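Local coordinates for TIGR00725 family protein (Thermotoga maritima, PDB 1RCU) that is of unknown function but, as a SLOG-family protein with a Rossmann-like fold, may bind a nucleotide or a related ligand, at residues A[48-53]-A[123-128]; A[145-150]-A[156-161]; A[177-182]-A[186-191]. All coordinates share one frame; numbering follows the deposited sequence.

Contact 1 (A[48-53]-A[123-128]); sequences LELGRT and VSIGGE
L50 of helix 44-56 meets I125 and V123 of strand 121-125, and these three side chains are the whole of the contact. The fold is a Rossmann-like alpha/beta one: a parallel sheet in which strand 121-125 lies next to strand 25-30, with helix 44-56 laid over one face. The tight part is small and apolar. One methyl of the helix does all the touching: L50 CD2 lies 3.6 Å from I125 CD1 and 3.9 Å from V123 CG1. L50 and V123 meet end-on, whereas L50 and I125 lie alongside, pointing opposite ways. The leucine gets there because its CG stands anti to the backbone N (chi1 175°), which extends the side chain from the helix toward the sheet. All three residues are buried; V73 and V182, from two other helices, also pack on L50, while V69 packs on I125.

Away from this point the segments separate. S124 faces the other side of the sheet, where helix 129-140 packs on it. Past I125 the chain turns through G126, whose positive phi suits a glycine, and G127 to E128 at the N-cap of the next helix; this turn is consistent with a variant, one residue longer, of the GGxGTxxE phosphate-binding motif of LOG-type proteins. E128 OE1 accepts a hydrogen bond from N170 N of the second subunit. The more open side is that of R52, which makes a salt bridge with E79; E49 and T53 are partly exposed but lie against helix 182-190. E49 O is gripped twice, by T53 N at 2.9 Å and by T53 OG1 at 2.7 Å, the two donors reaching it from opposite faces of its carbonyl plane.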
loop_
_atom_site.group_PDB
_atom_site.type_symbol
_atom_site.label_atom_id
_atom_site.label_comp_id
_atom_site.label_asym_id
_atom_site.label_seq_id
_atom_site.Cartn_x
_atom_site.Cartn_y
_atom_site.Cartn_z
ATOM N N LEU A 48 22.696 -13.924 -17.311
ATOM C CA LEU A 48 23.573 -12.923 -17.915
ATOM C C LEU A 48 23.222 -12.716 -19.371
ATOM O O LEU A 48 23.265 -11.584 -19.852
ATOM C CB LEU A 48 25.045 -13.339 -17.834
ATOM C CG LEU A 48 25.806 -13.260 -16.508
ATOM C CD1 LEU A 48 27.238 -13.756 -16.722
ATOM C CD2 LEU A 48 25.798 -11.834 -15.986
ATOM N N GLU A 49 22.890 -13.796 -20.083
ATOM C CA GLU A 49 22.536 -13.648 -21.488
ATOM C C GLU A 49 21.255 -12.847 -21.601
ATOM O O GLU A 49 21.159 -11.964 -22.438
ATOM C CB GLU A 49 22.337 -14.987 -22.202
ATOM C CG GLU A 49 22.135 -14.799 -23.723
ATOM C CD GLU A 49 21.672 -16.059 -24.447
ATOM O OE1 GLU A 49 21.451 -17.088 -23.777
ATOM O OE2 GLU A 49 21.516 -16.007 -25.688
ATOM N N LEU A 50 20.280 -13.143 -20.749
ATOM C CA LEU A 50 19.010 -12.438 -20.784
ATOM C C LEU A 50 19.209 -10.946 -20.566
ATOM O O LEU A 50 18.654 -10.128 -21.297
ATOM C CB LEU A 50 18.049 -13.001 -19.722
ATOM C CG LEU A 50 16.733 -12.218 -19.612
ATOM C CD1 LEU A 50 15.997 -12.283 -20.934
ATOM C CD2 LEU A 50 15.858 -12.773 -18.509
ATOM N N GLY A 51 20.015 -10.608 -19.562
ATOM C CA GLY A 51 20.280 -9.218 -19.236
ATOM C C GLY A 51 20.973 -8.443 -20.335
ATOM O O GLY A 51 20.578 -7.323 -20.671
ATOM N N ARG A 52 22.014 -9.042 -20.896
ATOM C CA ARG A 52 22.770 -8.412 -21.957
ATOM C C ARG A 52 21.909 -8.216 -23.202
ATOM O O ARG A 52 21.894 -7.143 -23.803
ATOM C CB ARG A 52 23.978 -9.275 -22.293
ATOM C CG ARG A 52 24.923 -9.510 -21.139
ATOM C CD ARG A 52 26.217 -10.028 -21.693
ATOM N NE ARG A 52 27.201 -10.356 -20.670
ATOM C CZ ARG A 52 27.565 -11.592 -20.354
ATOM N NH1 ARG A 52 27.019 -12.624 -20.975
ATOM N NH2 ARG A 52 28.502 -11.791 -19.441
ATOM N N THR A 53 21.178 -9.259 -23.567
ATOM C CA THR A 53 20.332 -9.212 -24.738
ATOM C C THR A 53 19.251 -8.143 -24.623
ATOM O O THR A 53 18.933 -7.473 -25.611
ATOM C CB THR A 53 19.657 -10.550 -24.979
ATOM O OG1 THR A 53 20.652 -11.578 -25.050
ATOM C CG2 THR A 53 18.862 -10.509 -26.298
ATOM N N VAL A 123 9.218 -11.610 -17.823
ATOM C CA VAL A 123 10.022 -12.791 -18.130
ATOM C C VAL A 123 10.357 -13.421 -16.786
ATOM O O VAL A 123 10.833 -12.749 -15.879
ATOM C CB VAL A 123 11.318 -12.407 -18.856
ATOM C CG1 VAL A 123 12.142 -13.661 -19.158
ATOM C CG2 VAL A 123 10.980 -11.681 -20.138
ATOM N N SER A 124 10.121 -14.721 -16.684
ATOM C CA SER A 124 10.306 -15.474 -15.451
ATOM C C SER A 124 11.435 -16.505 -15.501
ATOM O O SER A 124 11.568 -17.233 -16.476
ATOM C CB SER A 124 8.977 -16.171 -15.158
ATOM O OG SER A 124 8.993 -16.793 -13.898
ATOM N N ILE A 125 12.231 -16.574 -14.439
ATOM C CA ILE A 125 13.343 -17.531 -14.345
ATOM C C ILE A 125 13.361 -18.182 -12.957
ATOM O O ILE A 125 13.502 -17.491 -11.936
ATOM C CB ILE A 125 14.716 -16.843 -14.569
ATOM C CG1 ILE A 125 14.809 -16.316 -15.998
ATOM C CG2 ILE A 125 15.844 -17.831 -14.309
ATOM C CD1 ILE A 125 16.059 -15.508 -16.241
ATOM N N GLY A 126 13.216 -19.505 -12.927
ATOM C CA GLY A 126 13.221 -20.236 -11.671
ATOM C C GLY A 126 12.195 -19.689 -10.718
ATOM O O GLY A 126 11.027 -19.555 -11.086
ATOM N N GLY A 127 12.627 -19.393 -9.497
ATOM C CA GLY A 127 11.740 -18.787 -8.522
ATOM C C GLY A 127 10.957 -19.632 -7.535
ATOM O O GLY A 127 10.530 -20.762 -7.817
ATOM N N GLU A 128 10.784 -19.052 -6.350
ATOM C CA GLU A 128 10.020 -19.673 -5.290
ATOM C C GLU A 128 8.666 -18.961 -5.209
ATOM O O GLU A 128 8.216 -18.343 -6.179
ATOM C CB GLU A 128 10.773 -19.597 -3.952
ATOM C CG GLU A 128 12.068 -20.434 -3.875
ATOM C CD GLU A 128 11.858 -21.927 -4.146
ATOM O OE1 GLU A 128 10.730 -22.443 -3.967
ATOM O OE2 GLU A 128 12.838 -22.600 -4.524
#

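Contact 2 (A[145-150]-A[156-161]); sequences VILLRG and DRISQV
R149 and G150, just after strand 145-148, both hold the carboxylate of D156 on helix 153-157. NH1 of R149 makes a salt bridge to D156 OD2; the modelled 2.5 Å is very short and its exact value doubtful, but OD2 clearly lies at the edge of the guanidinium, near its plane. The two planar groups are turned 63° apart. G150 N donates to the same oxygen at 2.9 Å, at 154°, on the syn lone pair. Over one face of the guanidinium sits S159 OG, close to NH2 but not hydrogen-bonded to it. Deeper in, L147 CD1 packs 3.6 Å from I158 CG2, the two side chains crossing at about a right angle.

The second shell fixes these groups. D156 OD1 takes G152 N, Q178 OE1 takes R149 NE, and S159 OG turns back to D156 O while accepting from Q160 NE2 at 2.7 Å. R149 curls over to its partners through bends at chi2 (-67°) and chi3. With an alanine here, D156 would probably lose its charged mate and Q178 OE1 its guanidinium donor. The contact closes the start of a beta-alpha-beta unit, tying the first strand to the helix before the chain runs on to strand 176-179. Two donors converging on OD2, one of them cationic, imply a carboxylate that is likely to stay ionised.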
loop_
_atom_site.group_PDB
_atom_site.type_symbol
_atom_site.label_atom_id
_atom_site.label_comp_id
_atom_site.label_asym_id
_atom_site.label_seq_id
_atom_site.Cartn_x
_atom_site.Cartn_y
_atom_site.Cartn_z
ATOM N N VAL A 145 3.266 -12.791 -20.020
ATOM C CA VAL A 145 4.343 -13.434 -19.303
ATOM C C VAL A 145 5.040 -14.424 -20.232
ATOM O O VAL A 145 4.394 -15.147 -21.006
ATOM C CB VAL A 145 3.807 -14.239 -18.064
ATOM C CG1 VAL A 145 4.955 -14.998 -17.400
ATOM C CG2 VAL A 145 3.129 -13.298 -17.059
ATOM N N ILE A 146 6.364 -14.437 -20.159
ATOM C CA ILE A 146 7.147 -15.375 -20.931
ATOM C C ILE A 146 7.934 -16.197 -19.919
ATOM O O ILE A 146 8.772 -15.661 -19.197
ATOM C CB ILE A 146 8.120 -14.668 -21.881
ATOM C CG1 ILE A 146 7.325 -13.808 -22.869
ATOM C CG2 ILE A 146 8.993 -15.721 -22.614
ATOM C CD1 ILE A 146 8.188 -12.893 -23.712
ATOM N N LEU A 147 7.638 -17.490 -19.846
ATOM C CA LEU A 147 8.328 -18.375 -18.911
ATOM C C LEU A 147 9.567 -18.870 -19.625
ATOM O O LEU A 147 9.487 -19.336 -20.771
ATOM C CB LEU A 147 7.451 -19.590 -18.540
ATOM C CG LEU A 147 5.995 -19.414 -18.068
ATOM C CD1 LEU A 147 5.327 -20.776 -17.867
ATOM C CD2 LEU A 147 5.951 -18.618 -16.763
ATOM N N LEU A 148 10.719 -18.749 -18.978
ATOM C CA LEU A 148 11.953 -19.229 -19.584
ATOM C C LEU A 148 12.111 -20.634 -19.008
ATOM O O LEU A 148 12.640 -20.816 -17.917
ATOM C CB LEU A 148 13.124 -18.323 -19.190
ATOM C CG LEU A 148 14.388 -18.463 -20.041
ATOM C CD1 LEU A 148 14.069 -18.318 -21.540
ATOM C CD2 LEU A 148 15.379 -17.410 -19.611
ATOM N N ARG A 149 11.603 -21.613 -19.743
ATOM C CA ARG A 149 11.620 -23.012 -19.327
ATOM C C ARG A 149 12.992 -23.633 -19.127
ATOM O O ARG A 149 13.992 -23.160 -19.658
ATOM C CB ARG A 149 10.826 -23.833 -20.343
ATOM C CG ARG A 149 9.499 -23.201 -20.642
ATOM C CD ARG A 149 8.597 -23.224 -19.437
ATOM N NE ARG A 149 7.675 -24.337 -19.587
ATOM C CZ ARG A 149 7.943 -25.583 -19.231
ATOM N NH1 ARG A 149 9.104 -25.891 -18.676
ATOM N NH2 ARG A 149 7.057 -26.515 -19.484
ATOM N N GLY A 150 13.017 -24.713 -18.355
ATOM C CA GLY A 150 14.262 -25.400 -18.095
ATOM C C GLY A 150 15.001 -24.777 -16.936
ATOM O O GLY A 150 15.960 -25.348 -16.438
ATOM N N ASP A 156 8.821 -23.479 -14.238
ATOM C CA ASP A 156 8.518 -24.747 -14.888
ATOM C C ASP A 156 7.279 -25.375 -14.267
ATOM O O ASP A 156 6.425 -25.916 -14.968
ATOM C CB ASP A 156 9.712 -25.707 -14.778
ATOM C CG ASP A 156 10.806 -25.412 -15.801
ATOM O OD1 ASP A 156 11.980 -25.743 -15.535
ATOM O OD2 ASP A 156 10.500 -24.864 -16.887
ATOM N N ARG A 157 7.174 -25.288 -12.949
ATOM C CA ARG A 157 6.038 -25.867 -12.245
ATOM C C ARG A 157 4.678 -25.303 -12.713
ATOM O O ARG A 157 3.718 -26.060 -12.860
ATOM C CB ARG A 157 6.208 -25.657 -10.729
ATOM C CG ARG A 157 5.196 -26.425 -9.887
ATOM C CD ARG A 157 5.424 -26.283 -8.388
ATOM N NE ARG A 157 6.744 -26.748 -7.981
ATOM C CZ ARG A 157 7.742 -25.944 -7.633
ATOM N NH1 ARG A 157 7.569 -24.633 -7.635
ATOM N NH2 ARG A 157 8.920 -26.448 -7.298
ATOM N N ILE A 158 4.596 -23.989 -12.930
ATOM C CA ILE A 158 3.350 -23.354 -13.345
ATOM C C ILE A 158 2.875 -23.775 -14.736
ATOM O O ILE A 158 1.713 -23.573 -15.090
ATOM C CB ILE A 158 3.455 -21.787 -13.287
ATOM C CG1 ILE A 158 2.055 -21.169 -13.299
ATOM C CG2 ILE A 158 4.208 -21.240 -14.487
ATOM C CD1 ILE A 158 1.249 -21.514 -12.082
ATOM N N SER A 159 3.758 -24.367 -15.529
ATOM C CA SER A 159 3.380 -24.792 -16.881
ATOM C C SER A 159 2.555 -26.079 -16.872
ATOM O O SER A 159 1.936 -26.450 -17.871
ATOM C CB SER A 159 4.634 -25.022 -17.737
ATOM O OG SER A 159 5.404 -26.129 -17.262
ATOM N N GLN A 160 2.532 -26.749 -15.731
ATOM C CA GLN A 160 1.803 -27.990 -15.627
ATOM C C GLN A 160 0.329 -27.790 -15.265
ATOM O O GLN A 160 -0.415 -28.757 -15.138
ATOM C CB GLN A 160 2.509 -28.900 -14.616
ATOM C CG GLN A 160 3.980 -29.190 -14.972
ATOM C CD GLN A 160 4.172 -29.600 -16.443
ATOM O OE1 GLN A 160 3.585 -30.580 -16.908
ATOM N NE2 GLN A 160 4.991 -28.841 -17.174
ATOM N N VAL A 161 -0.094 -26.534 -15.120
ATOM C CA VAL A 161 -1.484 -26.225 -14.781
ATOM C C VAL A 161 -2.138 -25.155 -15.660
ATOM O O VAL A 161 -3.066 -24.467 -15.228
ATOM C CB VAL A 161 -1.636 -25.794 -13.291
ATOM C CG1 VAL A 161 -1.396 -26.989 -12.381
ATOM C CG2 VAL A 161 -0.665 -24.652 -12.959
#

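Contact 3 (A[177-182]-A[186-191]); sequences HQAWTV and VQIIEQ
V182 O accepts from V186 N at 3.0 Å, with an N-H...O angle of 168° and the donor nearly along the C=O axis: an i to i+4 bond near the start of the C-terminal helix. V186 CG2 also comes within 3.4 Å of V182 O. The helix follows the last strand, 176-179, and folds back across it, a beta-alpha unit of the Rossmann-like fold; the segment axes come within 9.3 Å and run at 145°, far toward antiparallel.

I188 does the apolar work with two separate branches. Its CG2 touches the imidazole of H177, 3.7 Å from CD2, the two side chains running past one another in contrary senses. The other branch puts I188 CD1 at 3.6 Å from Q178 O and at 3.8 Å from A179 CB. A chi1 of -65° sets the direction of each, with CG2 turned to H177 and CG1-CD1 to Q178 O and A179. Q178 turns its own side chain to the other face of the strand, where OE1 accepts from R149 NE.

Strand 176-179 is one of the two edge strands within this chain, paired with strand 145-148, whose I146 also packs on H177, A179, I188 and I189. At its start the helix leans on helix 44-56, with V182 against L50 and both V182 and V186 against T53.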
loop_
_atom_site.group_PDB
_atom_site.type_symbol
_atom_site.label_atom_id
_atom_site.label_comp_id
_atom_site.label_asym_id
_atom_site.label_seq_id
_atom_site.Cartn_x
_atom_site.Cartn_y
_atom_site.Cartn_z
ATOM N N HIS A 177 3.233 -17.109 -22.349
ATOM C CA HIS A 177 4.136 -17.697 -23.328
ATOM C C HIS A 177 5.233 -18.540 -22.667
ATOM O O HIS A 177 5.558 -18.378 -21.479
ATOM C CB HIS A 177 4.779 -16.594 -24.177
ATOM C CG HIS A 177 3.785 -15.712 -24.867
ATOM N ND1 HIS A 177 3.057 -14.748 -24.205
ATOM C CD2 HIS A 177 3.377 -15.673 -26.157
ATOM C CE1 HIS A 177 2.241 -14.154 -25.058
ATOM N NE2 HIS A 177 2.419 -14.698 -26.249
ATOM N N GLN A 178 5.805 -19.441 -23.457
ATOM C CA GLN A 178 6.886 -20.318 -23.020
ATOM C C GLN A 178 8.027 -20.226 -24.036
ATOM O O GLN A 178 7.793 -20.164 -25.247
ATOM C CB GLN A 178 6.406 -21.770 -22.944
ATOM C CG GLN A 178 5.399 -22.005 -21.855
ATOM C CD GLN A 178 4.990 -23.463 -21.737
ATOM O OE1 GLN A 178 5.820 -24.336 -21.455
ATOM N NE2 GLN A 178 3.706 -23.735 -21.929
ATOM N N ALA A 179 9.257 -20.203 -23.536
ATOM C CA ALA A 179 10.454 -20.146 -24.370
ATOM C C ALA A 179 11.514 -21.010 -23.705
ATOM O O ALA A 179 11.583 -21.076 -22.483
ATOM C CB ALA A 179 10.948 -18.691 -24.495
ATOM N N TRP A 180 12.334 -21.681 -24.502
ATOM C CA TRP A 180 13.373 -22.533 -23.933
ATOM C C TRP A 180 14.748 -21.953 -24.147
ATOM O O TRP A 180 15.750 -22.608 -23.897
ATOM C CB TRP A 180 13.318 -23.927 -24.549
ATOM C CG TRP A 180 12.080 -24.651 -24.178
ATOM C CD1 TRP A 180 10.838 -24.518 -24.746
ATOM C CD2 TRP A 180 11.937 -25.584 -23.113
ATOM N NE1 TRP A 180 9.928 -25.319 -24.088
ATOM C CE2 TRP A 180 10.583 -25.983 -23.081
ATOM C CE3 TRP A 180 12.825 -26.122 -22.171
ATOM C CZ2 TRP A 180 10.100 -26.899 -22.148
ATOM C CZ3 TRP A 180 12.342 -27.041 -21.231
ATOM C CH2 TRP A 180 10.993 -27.417 -21.229
ATOM N N THR A 181 14.801 -20.705 -24.578
ATOM C CA THR A 181 16.077 -20.079 -24.862
ATOM C C THR A 181 15.949 -18.574 -24.752
ATOM O O THR A 181 14.878 -18.031 -25.006
ATOM C CB THR A 181 16.516 -20.483 -26.281
ATOM O OG1 THR A 181 17.630 -21.370 -26.189
ATOM C CG2 THR A 181 16.881 -19.294 -27.112
ATOM N N VAL A 182 17.027 -17.898 -24.367
ATOM C CA VAL A 182 16.971 -16.449 -24.259
ATOM C C VAL A 182 16.608 -15.867 -25.618
ATOM O O VAL A 182 15.744 -14.987 -25.723
ATOM C CB VAL A 182 18.321 -15.850 -23.793
ATOM C CG1 VAL A 182 18.216 -14.337 -23.677
ATOM C CG2 VAL A 182 18.707 -16.450 -22.461
ATOM N N VAL A 186 13.342 -13.240 -26.246
ATOM C CA VAL A 186 13.334 -11.898 -26.812
ATOM C C VAL A 186 12.588 -11.850 -28.135
ATOM O O VAL A 186 12.046 -10.822 -28.536
ATOM C CB VAL A 186 14.754 -11.401 -27.048
ATOM C CG1 VAL A 186 14.744 -9.947 -27.499
ATOM C CG2 VAL A 186 15.552 -11.579 -25.780
ATOM N N GLN A 187 12.575 -12.978 -28.815
ATOM C CA GLN A 187 11.899 -13.096 -30.082
ATOM C C GLN A 187 10.397 -12.927 -29.868
ATOM O O GLN A 187 9.710 -12.261 -30.637
ATOM C CB GLN A 187 12.224 -14.470 -30.646
ATOM C CG GLN A 187 11.817 -14.721 -32.052
ATOM C CD GLN A 187 12.263 -16.100 -32.504
ATOM O OE1 GLN A 187 13.454 -16.425 -32.448
ATOM N NE2 GLN A 187 11.310 -16.926 -32.932
ATOM N N ILE A 188 9.901 -13.537 -28.803
ATOM C CA ILE A 188 8.491 -13.464 -28.443
ATOM C C ILE A 188 8.116 -12.033 -28.020
ATOM O O ILE A 188 7.031 -11.544 -28.338
ATOM C CB ILE A 188 8.203 -14.463 -27.292
ATOM C CG1 ILE A 188 8.418 -15.888 -27.791
ATOM C CG2 ILE A 188 6.789 -14.326 -26.800
ATOM C CD1 ILE A 188 8.422 -16.928 -26.696
ATOM N N ILE A 189 9.015 -11.358 -27.306
ATOM C CA ILE A 189 8.765 -9.985 -26.871
ATOM C C ILE A 189 8.638 -9.091 -28.097
ATOM O O ILE A 189 7.764 -8.234 -28.152
ATOM C CB ILE A 189 9.921 -9.431 -26.008
ATOM C CG1 ILE A 189 10.053 -10.245 -24.719
ATOM C CG2 ILE A 189 9.679 -7.962 -25.687
ATOM C CD1 ILE A 189 11.308 -9.925 -23.903
ATOM N N GLU A 190 9.530 -9.280 -29.066
ATOM C CA GLU A 190 9.495 -8.489 -30.286
ATOM C C GLU A 190 8.179 -8.755 -31.009
ATOM O O GLU A 190 7.510 -7.834 -31.473
ATOM C CB GLU A 190 10.698 -8.835 -31.173
ATOM C CG GLU A 190 12.031 -8.469 -30.536
ATOM C CD GLU A 190 13.223 -8.807 -31.412
ATOM O OE1 GLU A 190 13.388 -9.988 -31.781
ATOM O OE2 GLU A 190 14.012 -7.893 -31.726
ATOM N N GLN A 191 7.802 -10.025 -31.072
ATOM C CA GLN A 191 6.554 -10.437 -31.702
ATOM C C GLN A 191 5.374 -9.851 -30.917
ATOM O O GLN A 191 4.223 -10.212 -31.144
ATOM C CB GLN A 191 6.451 -11.972 -31.702
ATOM C CG GLN A 191 7.460 -12.698 -32.608
ATOM C CD GLN A 191 7.473 -14.217 -32.394
ATOM O OE1 GLN A 191 6.438 -14.875 -32.457
ATOM N NE2 GLN A 191 8.657 -14.773 -32.152
#

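Contact 1 is the core of the set, fully buried and purely apolar, near the centre of the chain; contacts 2 and 3 lie farther out and are partly buried. All three reach the same sheet through strands 121-125, 145-148 and 176-179, which are successive neighbours in it. Contact 2 alone carries a salt bridge, set at a strand end near the surface, while contact 3 joins apolar packing to a helix-turn bond. Contacts 1 and 2 are stitched directly, S124 bonding to the backbone of I146 and L148. Helix 44-56 is packed by both contacts 1 and 3, with L50 touching strand 121-125 as well as helix 182-190.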